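Phenylalanine ammonia-lyase (Rhodosporidium toruloides, PDB 1Y2M) catalyses the non-oxidative deamination of L-phenylalanine and L-tyrosine to trans-cinnamate and p-coumarate, releasing ammonium, as a homotetramer built from two dimers. Local coordinates at residues 361-364 with 365-368; 432-435 with 436-440. One frame throughout, in Å; residues are numbered along the deposited sequence.

Interaction 1: residues 361-364 with 365-368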
# COMPACT_ATOMS: atom_id res chain seq x y z
N ASP B 361 18.84 -22.24 -16.93
CA ASP B 361 18.46 -20.82 -16.97
C ASP B 361 17.94 -20.40 -15.62
O ASP B 361 17.36 -21.18 -14.91
CB ASP B 361 17.39 -20.57 -18.05
CG ASP B 361 17.94 -20.64 -19.45
OD1 ASP B 361 19.19 -20.72 -19.62
OD2 ASP B 361 17.13 -20.59 -20.38
N ARG B 362 18.09 -19.13 -15.30
CA ARG B 362 17.56 -18.65 -14.06
C ARG B 362 16.05 -18.39 -14.18
O ARG B 362 15.46 -18.53 -15.24
CB ARG B 362 18.32 -17.39 -13.65
CG ARG B 362 19.82 -17.67 -13.39
CD ARG B 362 20.51 -16.37 -13.09
NE ARG B 362 21.94 -16.53 -12.89
CZ ARG B 362 22.85 -16.42 -13.87
NH1 ARG B 362 22.48 -16.16 -15.12
NH2 ARG B 362 24.13 -16.57 -13.57
N TYR B 363 15.45 -17.97 -13.08
CA TYR B 363 13.99 -17.99 -13.02
C TYR B 363 13.32 -16.99 -13.94
O TYR B 363 12.16 -17.26 -14.41
CB TYR B 363 13.50 -17.80 -11.58
CG TYR B 363 13.65 -18.98 -10.65
CD1 TYR B 363 14.44 -20.08 -10.93
CD2 TYR B 363 13.07 -18.88 -9.37
CE1 TYR B 363 14.58 -21.14 -9.97
CE2 TYR B 363 13.23 -19.85 -8.47
CZ TYR B 363 13.95 -20.97 -8.75
OH TYR B 363 14.04 -21.90 -7.71
N PRO B 364 13.93 -15.80 -14.19
CA PRO B 364 13.25 -14.87 -15.10
C PRO B 364 12.87 -15.45 -16.48
O PRO B 364 11.86 -15.09 -17.05
CB PRO B 364 14.24 -13.69 -15.19
CG PRO B 364 14.84 -13.71 -13.76
CD PRO B 364 15.14 -15.18 -13.58
N LEU B 365 13.67 -16.38 -16.96
CA LEU B 365 13.38 -17.08 -18.21
C LEU B 365 12.65 -18.41 -17.94
O LEU B 365 11.60 -18.68 -18.53
CB LEU B 365 14.71 -17.34 -18.93
CG LEU B 365 15.39 -16.07 -19.44
CD1 LEU B 365 16.71 -16.43 -20.18
CD2 LEU B 365 14.46 -15.17 -20.32
N ARG B 366 13.20 -19.23 -17.06
CA ARG B 366 12.71 -20.61 -16.88
C ARG B 366 11.33 -20.68 -16.20
O ARG B 366 10.62 -21.65 -16.42
CB ARG B 366 13.71 -21.44 -16.12
CG ARG B 366 13.28 -22.89 -15.76
CD ARG B 366 14.47 -23.78 -15.52
NE ARG B 366 15.40 -23.28 -14.51
CZ ARG B 366 15.51 -23.74 -13.27
NH1 ARG B 366 14.69 -24.67 -12.80
NH2 ARG B 366 16.44 -23.23 -12.47
N THR B 367 10.97 -19.66 -15.42
CA THR B 367 9.65 -19.66 -14.76
C THR B 367 8.69 -18.66 -15.38
O THR B 367 7.61 -18.36 -14.80
CB THR B 367 9.73 -19.40 -13.21
OG1 THR B 367 10.03 -18.03 -12.94
CG2 THR B 367 10.70 -20.35 -12.53
N SER B 368 9.02 -18.14 -16.57
CA SER B 368 8.20 -17.12 -17.20
C SER B 368 6.74 -17.55 -17.45
O SER B 368 5.83 -16.78 -17.16
CB SER B 368 8.91 -16.51 -18.43
OG SER B 368 9.34 -17.48 -19.37
O HOH W 1 19.12 -21.85 -12.48

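Interaction 2: residues 432-435 with 436-440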
# COMPACT_ATOMS: atom_id res chain seq x y z
N ILE B 432 4.31 -8.17 -14.58
CA ILE B 432 4.97 -8.19 -15.89
C ILE B 432 6.25 -7.37 -15.80
O ILE B 432 7.35 -7.81 -16.16
CB ILE B 432 4.07 -7.59 -17.01
CG1 ILE B 432 2.80 -8.43 -17.21
CG2 ILE B 432 4.88 -7.46 -18.32
CD1 ILE B 432 1.76 -7.78 -18.07
N GLY B 433 6.14 -6.14 -15.29
CA GLY B 433 7.32 -5.27 -15.16
C GLY B 433 8.45 -5.94 -14.33
O GLY B 433 9.62 -5.94 -14.74
N LYS B 434 8.14 -6.51 -13.18
CA LYS B 434 9.16 -7.18 -12.40
C LYS B 434 9.83 -8.30 -13.20
O LYS B 434 11.04 -8.40 -13.22
CB LYS B 434 8.56 -7.69 -11.09
CG LYS B 434 9.57 -8.39 -10.23
CD LYS B 434 10.65 -7.47 -9.67
CE LYS B 434 11.56 -8.26 -8.72
NZ LYS B 434 12.56 -7.46 -7.88
N LEU B 435 9.06 -9.10 -13.94
CA LEU B 435 9.64 -10.14 -14.77
C LEU B 435 10.62 -9.62 -15.80
O LEU B 435 11.79 -10.04 -15.87
CB LEU B 435 8.54 -10.90 -15.51
CG LEU B 435 9.06 -12.13 -16.29
CD1 LEU B 435 9.70 -13.18 -15.27
CD2 LEU B 435 7.99 -12.76 -17.11
N ASN B 436 10.15 -8.71 -16.62
CA ASN B 436 11.01 -8.22 -17.69
C ASN B 436 12.18 -7.43 -17.10
O ASN B 436 13.28 -7.47 -17.63
CB ASN B 436 10.20 -7.40 -18.72
CG ASN B 436 9.19 -8.27 -19.46
OD1 ASN B 436 8.02 -8.13 -19.27
ND2 ASN B 436 9.68 -9.22 -20.28
N PHE B 437 11.99 -6.71 -16.00
CA PHE B 437 13.15 -6.03 -15.39
C PHE B 437 14.20 -7.11 -15.02
O PHE B 437 15.40 -6.95 -15.24
CB PHE B 437 12.74 -5.34 -14.10
CG PHE B 437 13.89 -4.95 -13.23
CD1 PHE B 437 14.78 -3.98 -13.62
CD2 PHE B 437 14.09 -5.59 -12.05
CE1 PHE B 437 15.86 -3.64 -12.83
CE2 PHE B 437 15.18 -5.29 -11.25
CZ PHE B 437 16.06 -4.29 -11.65
N THR B 438 13.77 -8.18 -14.37
CA THR B 438 14.73 -9.20 -13.91
C THR B 438 15.41 -9.89 -15.07
O THR B 438 16.63 -10.20 -15.02
CB THR B 438 14.14 -10.30 -12.99
OG1 THR B 438 13.14 -11.09 -13.66
CG2 THR B 438 13.54 -9.67 -11.75
N GLN B 439 14.67 -10.07 -16.16
CA GLN B 439 15.32 -10.61 -17.42
C GLN B 439 16.38 -9.65 -17.95
O GLN B 439 17.50 -10.07 -18.30
CB GLN B 439 14.28 -10.84 -18.53
CG GLN B 439 13.29 -11.92 -18.24
CD GLN B 439 12.16 -11.96 -19.23
OE1 GLN B 439 12.05 -11.07 -20.08
NE2 GLN B 439 11.28 -12.99 -19.12
N LEU B 440 16.02 -8.38 -18.06
CA LEU B 440 16.88 -7.37 -18.63
C LEU B 440 18.11 -7.19 -17.73
O LEU B 440 19.22 -7.18 -18.22
CB LEU B 440 16.14 -6.06 -18.74
CG LEU B 440 16.99 -4.85 -19.18
CD1 LEU B 440 17.58 -5.10 -20.53
CD2 LEU B 440 16.14 -3.59 -19.26

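Interaction 1: residues 361-364 with 365-368
Arg366 folds back over the turn so that its NE meets the backbone O of Asp361 at 2.9 Å; the N-H...O angle of 167° makes the bond nearly straight, and O lies in the guanidinium plane. A bend at chi3 (56°) brings the group there; its NH2 adds a weak bond to the same O. NH2 also lies at the edge of the Tyr363 ring, 3.8 Å from CE1, with ring and guanidinium planes 85° apart. The tight part is the turn itself: Tyr363 O takes Thr367 OG1 at 2.7 Å and Thr367 N at 2.9 Å from opposite faces of its plane, while Thr367 CG2 makes an off-centre CH-pi contact with the ring. The looser side is at NH2, where a single bound water within this buried contact lies 3.0 Å away and 3.1 Å from Asp361 O. Replacing Arg366, which probably binds cinnamate, by alanine removes the guanidinium, which would probably leave Asp361 O without its straight side-chain donor and Gly410 O of the second subunit without its bond from NH1. Helix 363-366 lies against helix 416-443 through Pro364 and Leu365, Leu365 also touches helix 273-303, and helix 368-391 follows after Thr367.

Interaction 2: residues 432-435 with 436-440
Thr438 and Leu435 meet through a hydroxyl: Thr438 OG1 donates to Leu435 O at 2.8 Å, a carbonyl that also accepts from Gln439 N at 2.9 Å. With chi1 at 63°, OG1 sits between its own backbone N and carbonyl carbon, turned back to the preceding turn, and CG2 is left to meet Lys434 CE at 3.9 Å, the two side chains crossing at about a right angle. Lys434 bends at chi2 (67°), and its NZ bonds Gln493 OE1 of the third subunit and Val492 O of the second. Gln439 runs extended beyond CG and crosses Leu435 at a slant, its NE2 3.7 Å from Leu435 CG; that amide nitrogen donates to Thr297 OG1 and bonds Pro364 O. Ile432 and Asn436 lie side by side pointing the same way, CG2 of Ile432 3.3 Å from OD1 of Asn436, which bonds Ser293 OG. A weak bond of 3.0 Å from Asn436 ND2 to Gln439 OE1 ties the two amides one turn apart. Successive i to i+4 backbone bonds, such as Asn436 N to Ile432 O at 3.0 Å and 174°, are the signature of a regular alpha-helix, here a buried one in the largely helical PAL/histidase fold.

How the interactions relate
Interaction 1 comes first along the chain, on and around the short helix 363-366, and interaction 2 follows within the long helix 416-443; their centres lie about 11 Å apart, and helix 368-391 runs between them in sequence. They touch directly. Pro364 O is 3.0 Å from Gln439 NE2, a probable hydrogen bond, and Pro364 CG packs 3.1 Å from Thr438 OG1, while Leu365 CD2 approaches Gln439 CG at 4.0 Å. Both sites also touch the second subunit, with Val502 of that subunit reached by Thr367 from one and by Leu435 and Thr438 from the other. The segment carrying Arg366, a probable cinnamate-binding residue, thus packs against a buried part of helix 416-443 where both meet the second subunit.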